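Long-range contacts in phosphoserine phosphatase (Thermococcus onnurineus, PDB 4AP9), which probably hydrolyses L-phosphoserine to L-serine and phosphate with the help of magnesium, the last step of serine biosynthesis: residues Met120-Ile125 against Ile134-Arg139; Gly69-Thr74 against Gly103-Val108; Glu40-Gly45 against Leu57-Leu62. All blocks are in the same frame, centred on the assembly; numbering follows the deposited sequence.

In the fold
Interaction 1 links to both others. Its centre lies about 12 Å from that of interaction 2 and about 16 Å from that of interaction 3. Glu107 OE2 of interaction 2 is 2.7 Å from Ala124 N of interaction 1, a probable hydrogen bond. Toward interaction 3, Ile134 CG2 of interaction 1 packs 4.0 Å from Leu57 CD2 of segment 57-62. Interactions 2 and 3 do not touch; their nearest atoms are about 5 Å apart. One pocket for 3-pyridinium-1-ylpropane-1-sulfonate includes Phe138 of interaction 1, whose side chain is about 4 Å from a bound molecule, and Gly45 of interaction 3. Interactions 1 and 3 also both touch a second subunit.

Interaction 1 of 3, residues Met120-Ile125 against Ile134-Arg139; sequences MANRAI and IRLRFR
The guanidinium groups of Arg123 and Arg137 lie flat on each other, centres 3.5 Å apart and planes 10° from parallel. The opposite face of the Arg137 group carries Met120, present as selenomethionine, with SE 3.2 Å from Arg137 NH1. At the edge of that group, Arg137 NH1 donates to Ala121 O at 3.0 Å. A bend in the Arg137 chain (chi3 62°) places the group between Arg123 and Met120. Ile125 CG1 packs over one face of the Arg135 guanidinium, and a water in its plane links Arg135 NE to Ala124 O. Ala121 C lies at the edge of the Phe138 ring. Met120 approaches that ring obliquely in a Met-aromatic contact, SE 5.5 Å from the Phe138 centroid.

The segments belong to the beta hairpin of strands 118-127 and 130-135, with Arg123 and Arg135 as an antiparallel hydrogen-bonded pair. Past the strand end, Asn122 OD1 takes the N-H of Arg137 in an almost straight bond of 2.8 Å. Asn122 ND2 donates to Gly103 O, so both ends of the amide are held. Glu106 forms salt bridges to Arg123 NE and Arg137 NH1, and Arg123 NH1 also bonds to Asp117 O of a second subunit. Both stacked cations thus share the Glu106 carboxylate, whose negative charge probably lets them lie this close.

Interaction 2 of 3, residues Gly69-Thr74 against Gly103-Val108; sequences GTFLRT and GSFEEV
Phe71 and Phe105 form a T-shaped pair. It joins helix 68-73 to the loop after strand 97-102 of the haloacid dehalogenase core. In this superfamily that strand usually ends in the motif II serine or threonine, consistent with Ser102 just before the loop.

Phe71 supplies the edge and Phe105 the face. The ring centroids are 5.0 Å apart and the planes meet at 73°. Phe71 CZ reaches furthest. It sits over the Phe105 face, displaced toward the rim, and is 3.6 Å from Phe105 CD2. The first torsion of Phe71 (chi1 -164°) swings the ring to the side opposite its own backbone N, out from the helix and across to the loop. Further rings join the cluster: Phe25 meets both, and Phe126 and Phe131 meet Phe71.

Val108 packs beside Phe71. Its CG2 methyl touches Phe71 CE1 at 3.8 Å, and the two side chains cross at about a right angle. Leu72 makes a lighter contact, with CD2 4.0 Å from Glu107 CB. This uses the base of the Glu107 chain, which bends at chi2. Its carboxylate serves another partner, the backbone N of Ala124.

Thr74 brings its hydroxyl to Val108. OG1 sits between the backbone N and carbonyl carbon (chi1 66°), and from there it folds back on the helix. Thr74 OG1 donates to Phe71 O at 2.8 Å, close to the line of the C=O bond. The same OG1 rests against both Val108 methyls, 3.3 Å from CG2 and 3.4 Å from CG1.

Interaction 3 of 3, residues Glu40-Gly45 against Leu57-Leu62; sequences ELLEKG and LKRVGL
Leu41 carries the apolar part of the contact. Its CD1 methyl meets Leu62 CD1 tip to tip at 3.5 Å, tighter than usual for two carbons. The same Leu41 methyl touches Lys58 CB at 3.7 Å, and the two side chains cross at about a right angle. Lys58 lends only its aliphatic part here, since its NZ forms a salt bridge with Asp54. Lower on the Leu41 chain, CB packs on Arg59 CG at 3.7 Å.

These side chains lie between the helices of an antiparallel hairpin, 36-47 and 52-62. The two short segments run 169° apart, and their axes approach to 9.8 Å. The hairpin fits the helical cap that such phosphatases carry over the core.

Contacts to the flat group of Arg59 are of a second kind. Leu42 CA lies over one face of the guanidinium, toward its rim, and Leu42 CD1 touches Arg59 NH1 at 3.5 Å. The turn at chi3 (-79°) directs the group toward Leu42. Outside the two segments, the Arg59 group makes cation-pi contacts with Trp26 and Trp52, the latter part of the ligand pocket. An alanine here lacks the guanidinium, and both tryptophans would probably be left without their cation partner and a gap opened beside Leu42.

A polar link between the helices comes from just outside segment 57-62: Ser55 OG donates to Leu41 O. Within helix 52-62, Arg59 NE makes a weak hydrogen bond to Ser55 O.

Interaction 1 of 3, residues Met120-Ile125 against Ile134-Arg139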
loop_
_atom_site.group_PDB
_atom_site.type_symbol
_atom_site.label_atom_id
_atom_site.label_comp_id
_atom_site.label_asym_id
_atom_site.label_seq_id
_atom_site.Cartn_x
_atom_site.Cartn_y
_atom_site.Cartn_z
HETATM N N MSE A 120 -0.570 28.310 0.941
HETATM C CA MSE A 120 -1.266 27.806 -0.241
HETATM C C MSE A 120 -2.719 28.252 -0.302
HETATM O O MSE A 120 -3.480 28.041 0.640
HETATM C CB MSE A 120 -1.259 26.278 -0.280
HETATM C CG MSE A 120 -2.232 25.688 -1.311
HETATM SE SE MSE A 120 -1.601 25.914 -3.145
HETATM C CE MSE A 120 0.229 25.514 -2.748
ATOM N N ALA A 121 -3.104 28.834 -1.432
ATOM C CA ALA A 121 -4.512 29.106 -1.705
ATOM C C ALA A 121 -4.753 29.039 -3.206
ATOM O O ALA A 121 -3.834 28.781 -3.988
ATOM C CB ALA A 121 -4.922 30.481 -1.163
ATOM N N ASN A 122 -5.992 29.274 -3.612
ATOM C CA ASN A 122 -6.315 29.282 -5.032
ATOM C C ASN A 122 -5.864 30.602 -5.654
ATOM O O ASN A 122 -5.360 31.464 -4.951
ATOM C CB ASN A 122 -7.801 28.995 -5.221
ATOM C CG ASN A 122 -8.132 27.535 -4.947
ATOM O OD1 ASN A 122 -7.346 26.651 -5.286
ATOM N ND2 ASN A 122 -9.271 27.276 -4.313
ATOM N N ARG A 123 -5.970 30.743 -6.969
ATOM C CA ARG A 123 -5.512 31.982 -7.600
ATOM C C ARG A 123 -6.560 32.478 -8.572
ATOM O O ARG A 123 -7.481 31.738 -8.937
ATOM C CB ARG A 123 -4.147 31.799 -8.298
ATOM C CG ARG A 123 -2.969 31.755 -7.310
ATOM C CD ARG A 123 -1.589 31.541 -7.993
ATOM N NE ARG A 123 -0.546 31.507 -6.970
ATOM C CZ ARG A 123 0.628 30.883 -7.072
ATOM N NH1 ARG A 123 0.955 30.219 -8.173
ATOM N NH2 ARG A 123 1.482 30.925 -6.055
ATOM N N ALA A 124 -6.427 33.738 -8.985
ATOM C CA ALA A 124 -7.395 34.341 -9.894
ATOM C C ALA A 124 -6.859 34.465 -11.318
ATOM O O ALA A 124 -5.651 34.566 -11.537
ATOM C CB ALA A 124 -7.800 35.705 -9.365
ATOM N N ILE A 125 -7.771 34.454 -12.283
ATOM C CA ILE A 125 -7.409 34.612 -13.680
ATOM C C ILE A 125 -7.886 35.982 -14.144
ATOM O O ILE A 125 -9.071 36.284 -14.096
ATOM C CB ILE A 125 -8.043 33.509 -14.541
ATOM C CG1 ILE A 125 -7.576 32.133 -14.059
ATOM C CG2 ILE A 125 -7.694 33.695 -16.031
ATOM C CD1 ILE A 125 -8.408 30.998 -14.581
ATOM N N ILE A 134 -11.266 31.140 -11.861
ATOM C CA ILE A 134 -10.435 30.674 -10.754
ATOM C C ILE A 134 -9.448 29.590 -11.197
ATOM O O ILE A 134 -9.776 28.747 -12.024
ATOM C CB ILE A 134 -11.313 30.132 -9.606
ATOM C CG1 ILE A 134 -10.467 29.809 -8.361
ATOM C CG2 ILE A 134 -12.120 28.932 -10.069
ATOM C CD1 ILE A 134 -11.311 29.557 -7.089
ATOM N N ARG A 135 -8.239 29.640 -10.654
ATOM C CA ARG A 135 -7.291 28.545 -10.797
ATOM C C ARG A 135 -7.430 27.706 -9.544
ATOM O O ARG A 135 -7.069 28.168 -8.459
ATOM C CB ARG A 135 -5.847 29.057 -10.876
ATOM C CG ARG A 135 -5.539 30.023 -12.012
ATOM C CD ARG A 135 -4.012 30.138 -12.211
ATOM N NE ARG A 135 -3.627 31.444 -12.745
ATOM C CZ ARG A 135 -3.682 31.765 -14.041
ATOM N NH1 ARG A 135 -4.117 30.871 -14.929
ATOM N NH2 ARG A 135 -3.317 32.979 -14.453
ATOM N N LEU A 136 -7.955 26.489 -9.685
ATOM C CA LEU A 136 -8.112 25.580 -8.553
ATOM C C LEU A 136 -6.811 24.826 -8.358
ATOM O O LEU A 136 -6.419 24.024 -9.203
ATOM C CB LEU A 136 -9.249 24.576 -8.801
ATOM C CG LEU A 136 -10.679 25.097 -8.933
ATOM C CD1 LEU A 136 -11.641 23.933 -9.152
ATOM C CD2 LEU A 136 -11.095 25.891 -7.700
ATOM N N ARG A 137 -6.130 25.098 -7.255
ATOM C CA ARG A 137 -4.750 24.639 -7.116
ATOM C C ARG A 137 -4.626 23.403 -6.235
ATOM O O ARG A 137 -3.542 22.824 -6.095
ATOM C CB ARG A 137 -3.896 25.794 -6.611
ATOM C CG ARG A 137 -4.002 27.003 -7.544
ATOM C CD ARG A 137 -3.044 28.116 -7.182
ATOM N NE ARG A 137 -1.655 27.680 -7.282
ATOM C CZ ARG A 137 -0.769 27.807 -6.300
ATOM N NH1 ARG A 137 -1.127 28.364 -5.155
ATOM N NH2 ARG A 137 0.476 27.388 -6.466
ATOM N N PHE A 138 -5.753 23.002 -5.655
ATOM C CA PHE A 138 -5.872 21.746 -4.929
ATOM C C PHE A 138 -7.344 21.314 -4.973
ATOM O O PHE A 138 -8.228 22.157 -5.135
ATOM C CB PHE A 138 -5.352 21.876 -3.490
ATOM C CG PHE A 138 -5.987 22.993 -2.705
ATOM C CD1 PHE A 138 -5.487 24.276 -2.777
ATOM C CD2 PHE A 138 -7.089 22.749 -1.904
ATOM C CE1 PHE A 138 -6.073 25.301 -2.061
ATOM C CE2 PHE A 138 -7.683 23.767 -1.179
ATOM C CZ PHE A 138 -7.179 25.045 -1.258
ATOM N N ARG A 139 -7.605 20.014 -4.871
ATOM C CA ARG A 139 -8.964 19.501 -5.049
ATOM C C ARG A 139 -9.857 19.995 -3.925
ATOM O O ARG A 139 -10.962 20.490 -4.156
ATOM C CB ARG A 139 -8.953 17.975 -5.043
ATOM C CG ARG A 139 -10.309 17.329 -5.282
ATOM C CD ARG A 139 -10.166 15.816 -5.132
ATOM N NE ARG A 139 -11.371 15.102 -5.523
ATOM C CZ ARG A 139 -11.871 14.070 -4.851
ATOM N NH1 ARG A 139 -11.269 13.643 -3.743
ATOM N NH2 ARG A 139 -12.980 13.480 -5.281
HETATM O O HOH W 1 -2.964 33.834 -11.446
#

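Interaction 2 of 3, residues Gly69-Thr74 against Gly103-Val108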
loop_
_atom_site.group_PDB
_atom_site.type_symbol
_atom_site.label_atom_id
_atom_site.label_comp_id
_atom_site.label_asym_id
_atom_site.label_seq_id
_atom_site.Cartn_x
_atom_site.Cartn_y
_atom_site.Cartn_z
ATOM N N GLY A 69 -8.780 45.947 -9.985
ATOM C CA GLY A 69 -8.652 46.908 -8.902
ATOM C C GLY A 69 -9.699 46.713 -7.814
ATOM O O GLY A 69 -9.390 46.805 -6.617
ATOM N N THR A 70 -10.934 46.442 -8.228
ATOM C CA THR A 70 -12.033 46.197 -7.298
ATOM C C THR A 70 -11.732 44.947 -6.493
ATOM O O THR A 70 -11.962 44.889 -5.282
ATOM C CB THR A 70 -13.363 45.983 -8.049
ATOM O OG1 THR A 70 -13.649 47.125 -8.863
ATOM C CG2 THR A 70 -14.514 45.745 -7.079
ATOM N N PHE A 71 -11.215 43.946 -7.197
ATOM C CA PHE A 71 -10.856 42.658 -6.624
ATOM C C PHE A 71 -9.770 42.852 -5.571
ATOM O O PHE A 71 -9.906 42.407 -4.432
ATOM C CB PHE A 71 -10.338 41.754 -7.753
ATOM C CG PHE A 71 -10.277 40.288 -7.410
ATOM C CD1 PHE A 71 -9.134 39.737 -6.866
ATOM C CD2 PHE A 71 -11.348 39.457 -7.694
ATOM C CE1 PHE A 71 -9.072 38.389 -6.567
ATOM C CE2 PHE A 71 -11.286 38.102 -7.405
ATOM C CZ PHE A 71 -10.141 37.579 -6.831
ATOM N N LEU A 72 -8.695 43.533 -5.957
ATOM C CA LEU A 72 -7.558 43.763 -5.068
ATOM C C LEU A 72 -7.832 44.730 -3.908
ATOM O O LEU A 72 -7.192 44.647 -2.866
ATOM C CB LEU A 72 -6.332 44.201 -5.871
ATOM C CG LEU A 72 -5.802 43.103 -6.792
ATOM C CD1 LEU A 72 -4.669 43.627 -7.664
ATOM C CD2 LEU A 72 -5.345 41.901 -5.965
ATOM N N ARG A 73 -8.786 45.638 -4.087
ATOM C CA ARG A 73 -9.204 46.533 -3.011
ATOM C C ARG A 73 -9.545 45.780 -1.721
ATOM O O ARG A 73 -9.374 46.306 -0.632
ATOM C CB ARG A 73 -10.434 47.312 -3.450
ATOM C CG ARG A 73 -10.473 48.755 -3.009
ATOM C CD ARG A 73 -10.797 49.646 -4.240
ATOM N NE ARG A 73 -11.624 50.801 -3.890
ATOM C CZ ARG A 73 -12.717 51.182 -4.553
ATOM N NH1 ARG A 73 -13.113 50.528 -5.625
ATOM N NH2 ARG A 73 -13.409 52.241 -4.133
ATOM N N THR A 74 -10.049 44.557 -1.856
ATOM C CA THR A 74 -10.474 43.780 -0.692
ATOM C C THR A 74 -9.330 43.412 0.248
ATOM O O THR A 74 -9.556 43.190 1.441
ATOM C CB THR A 74 -11.211 42.492 -1.095
ATOM O OG1 THR A 74 -10.301 41.602 -1.759
ATOM C CG2 THR A 74 -12.378 42.808 -2.027
ATOM N N GLY A 103 -9.109 28.218 0.646
ATOM C CA GLY A 103 -9.739 27.995 -0.649
ATOM C C GLY A 103 -10.055 29.301 -1.368
ATOM O O GLY A 103 -10.552 29.294 -2.500
ATOM N N SER A 104 -9.777 30.420 -0.700
ATOM C CA SER A 104 -9.931 31.733 -1.311
ATOM C C SER A 104 -8.642 32.117 -2.035
ATOM O O SER A 104 -7.695 31.319 -2.109
ATOM C CB SER A 104 -10.132 32.827 -0.253
ATOM O OG SER A 104 -10.585 34.043 -0.856
ATOM N N PHE A 105 -8.618 33.346 -2.549
ATOM C CA PHE A 105 -7.547 33.818 -3.429
ATOM C C PHE A 105 -6.259 34.306 -2.770
ATOM O O PHE A 105 -6.292 35.126 -1.853
ATOM C CB PHE A 105 -8.150 34.928 -4.308
ATOM C CG PHE A 105 -9.313 34.472 -5.148
ATOM C CD1 PHE A 105 -9.104 33.810 -6.341
ATOM C CD2 PHE A 105 -10.621 34.702 -4.742
ATOM C CE1 PHE A 105 -10.161 33.386 -7.107
ATOM C CE2 PHE A 105 -11.685 34.279 -5.514
ATOM C CZ PHE A 105 -11.457 33.616 -6.693
ATOM N N GLU A 106 -5.120 33.796 -3.233
ATOM C CA GLU A 106 -3.825 34.237 -2.720
ATOM C C GLU A 106 -3.647 35.741 -2.852
ATOM O O GLU A 106 -2.975 36.366 -2.032
ATOM C CB GLU A 106 -2.675 33.537 -3.455
ATOM C CG GLU A 106 -2.479 32.081 -3.017
ATOM C CD GLU A 106 -1.121 31.522 -3.414
ATOM O OE1 GLU A 106 -0.353 32.249 -4.092
ATOM O OE2 GLU A 106 -0.825 30.356 -3.033
ATOM N N GLU A 107 -4.244 36.309 -3.899
ATOM C CA GLU A 107 -4.069 37.713 -4.231
ATOM C C GLU A 107 -4.707 38.585 -3.151
ATOM O O GLU A 107 -4.174 39.638 -2.776
ATOM C CB GLU A 107 -4.656 38.007 -5.624
ATOM C CG GLU A 107 -3.968 37.237 -6.792
ATOM C CD GLU A 107 -4.596 35.861 -7.104
ATOM O OE1 GLU A 107 -5.335 35.313 -6.263
ATOM O OE2 GLU A 107 -4.371 35.341 -8.220
ATOM N N VAL A 108 -5.835 38.120 -2.636
ATOM C CA VAL A 108 -6.533 38.808 -1.559
ATOM C C VAL A 108 -5.929 38.505 -0.175
ATOM O O VAL A 108 -5.915 39.363 0.715
ATOM C CB VAL A 108 -8.015 38.439 -1.585
ATOM C CG1 VAL A 108 -8.725 38.974 -0.373
ATOM C CG2 VAL A 108 -8.648 38.988 -2.848
#

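Interaction 3 of 3, residues Glu40-Gly45 against Leu57-Leu62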
loop_
_atom_site.group_PDB
_atom_site.type_symbol
_atom_site.label_atom_id
_atom_site.label_comp_id
_atom_site.label_asym_id
_atom_site.label_seq_id
_atom_site.Cartn_x
_atom_site.Cartn_y
_atom_site.Cartn_z
ATOM N N GLU A 40 -26.038 33.878 -1.153
ATOM C CA GLU A 40 -26.959 32.760 -1.039
ATOM C C GLU A 40 -26.277 31.470 -1.481
ATOM O O GLU A 40 -26.403 30.440 -0.833
ATOM C CB GLU A 40 -28.204 33.001 -1.881
ATOM C CG GLU A 40 -29.221 31.890 -1.768
ATOM C CD GLU A 40 -30.518 32.220 -2.479
ATOM O OE1 GLU A 40 -30.574 32.081 -3.720
ATOM O OE2 GLU A 40 -31.475 32.633 -1.796
ATOM N N LEU A 41 -25.547 31.546 -2.585
ATOM C CA LEU A 41 -24.761 30.412 -3.066
ATOM C C LEU A 41 -23.721 29.978 -2.040
ATOM O O LEU A 41 -23.482 28.786 -1.853
ATOM C CB LEU A 41 -24.071 30.766 -4.381
ATOM C CG LEU A 41 -25.007 30.760 -5.592
ATOM C CD1 LEU A 41 -24.299 31.373 -6.784
ATOM C CD2 LEU A 41 -25.477 29.343 -5.880
ATOM N N LEU A 42 -23.096 30.948 -1.379
ATOM C CA LEU A 42 -22.158 30.635 -0.313
ATOM C C LEU A 42 -22.871 29.861 0.791
ATOM O O LEU A 42 -22.395 28.822 1.227
ATOM C CB LEU A 42 -21.512 31.905 0.260
ATOM C CG LEU A 42 -20.565 31.763 1.457
ATOM C CD1 LEU A 42 -19.341 30.904 1.104
ATOM C CD2 LEU A 42 -20.123 33.123 1.989
ATOM N N GLU A 43 -24.020 30.369 1.230
ATOM C CA GLU A 43 -24.754 29.728 2.320
ATOM C C GLU A 43 -25.160 28.314 1.938
ATOM O O GLU A 43 -25.063 27.390 2.747
ATOM C CB GLU A 43 -25.987 30.552 2.706
ATOM C CG GLU A 43 -25.649 31.932 3.283
ATOM C CD GLU A 43 -25.093 31.869 4.693
ATOM O OE1 GLU A 43 -25.147 30.782 5.311
ATOM O OE2 GLU A 43 -24.601 32.905 5.192
ATOM N N LYS A 44 -25.597 28.143 0.696
ATOM C CA LYS A 44 -25.980 26.824 0.209
ATOM C C LYS A 44 -24.771 25.885 0.205
ATOM O O LYS A 44 -24.881 24.708 0.555
ATOM C CB LYS A 44 -26.591 26.922 -1.185
ATOM C CG LYS A 44 -28.020 27.471 -1.234
ATOM C CD LYS A 44 -28.450 27.675 -2.681
ATOM C CE LYS A 44 -29.910 28.099 -2.780
ATOM N NZ LYS A 44 -30.315 28.248 -4.194
ATOM N N GLY A 45 -23.616 26.414 -0.184
ATOM C CA GLY A 45 -22.396 25.621 -0.184
ATOM C C GLY A 45 -21.991 25.200 1.219
ATOM O O GLY A 45 -21.668 24.037 1.470
ATOM N N LEU A 57 -18.168 27.481 -8.361
ATOM C CA LEU A 57 -18.046 27.922 -9.746
ATOM C C LEU A 57 -19.192 28.840 -10.142
ATOM O O LEU A 57 -19.029 29.706 -11.000
ATOM C CB LEU A 57 -17.941 26.738 -10.703
ATOM C CG LEU A 57 -16.682 25.897 -10.498
ATOM C CD1 LEU A 57 -16.581 24.853 -11.593
ATOM C CD2 LEU A 57 -15.424 26.794 -10.470
ATOM N N LYS A 58 -20.356 28.658 -9.521
ATOM C CA LYS A 58 -21.471 29.582 -9.763
ATOM C C LYS A 58 -21.170 30.984 -9.217
ATOM O O LYS A 58 -21.528 31.996 -9.829
ATOM C CB LYS A 58 -22.783 29.051 -9.168
ATOM C CG LYS A 58 -23.443 27.928 -9.970
ATOM C CD LYS A 58 -24.787 27.530 -9.357
ATOM C CE LYS A 58 -25.676 26.786 -10.367
ATOM N NZ LYS A 58 -24.996 25.647 -11.054
ATOM N N ARG A 59 -20.524 31.043 -8.056
ATOM C CA ARG A 59 -20.088 32.317 -7.491
ATOM C C ARG A 59 -19.039 32.956 -8.402
ATOM O O ARG A 59 -19.088 34.151 -8.691
ATOM C CB ARG A 59 -19.534 32.116 -6.076
ATOM C CG ARG A 59 -20.640 31.935 -5.012
ATOM C CD ARG A 59 -20.090 31.658 -3.627
ATOM N NE ARG A 59 -19.681 30.260 -3.479
ATOM C CZ ARG A 59 -18.673 29.839 -2.732
ATOM N NH1 ARG A 59 -17.931 30.694 -2.050
ATOM N NH2 ARG A 59 -18.391 28.555 -2.679
ATOM N N VAL A 60 -18.099 32.147 -8.872
ATOM C CA VAL A 60 -17.044 32.647 -9.750
ATOM C C VAL A 60 -17.645 33.272 -11.007
ATOM O O VAL A 60 -17.214 34.337 -11.451
ATOM C CB VAL A 60 -16.079 31.535 -10.127
ATOM C CG1 VAL A 60 -15.250 31.922 -11.365
ATOM C CG2 VAL A 60 -15.196 31.231 -8.944
ATOM N N GLY A 61 -18.658 32.602 -11.549
ATOM C CA GLY A 61 -19.363 33.060 -12.723
ATOM C C GLY A 61 -20.017 34.411 -12.518
ATOM O O GLY A 61 -20.026 35.248 -13.425
ATOM N N LEU A 62 -20.556 34.626 -11.323
ATOM C CA LEU A 62 -21.260 35.861 -11.016
ATOM C C LEU A 62 -20.344 37.080 -10.847
ATOM O O LEU A 62 -20.831 38.209 -10.803
ATOM C CB LEU A 62 -22.154 35.691 -9.780
ATOM C CG LEU A 62 -23.388 34.800 -9.966
ATOM C CD1 LEU A 62 -23.922 34.292 -8.640
ATOM C CD2 LEU A 62 -24.464 35.551 -10.717
#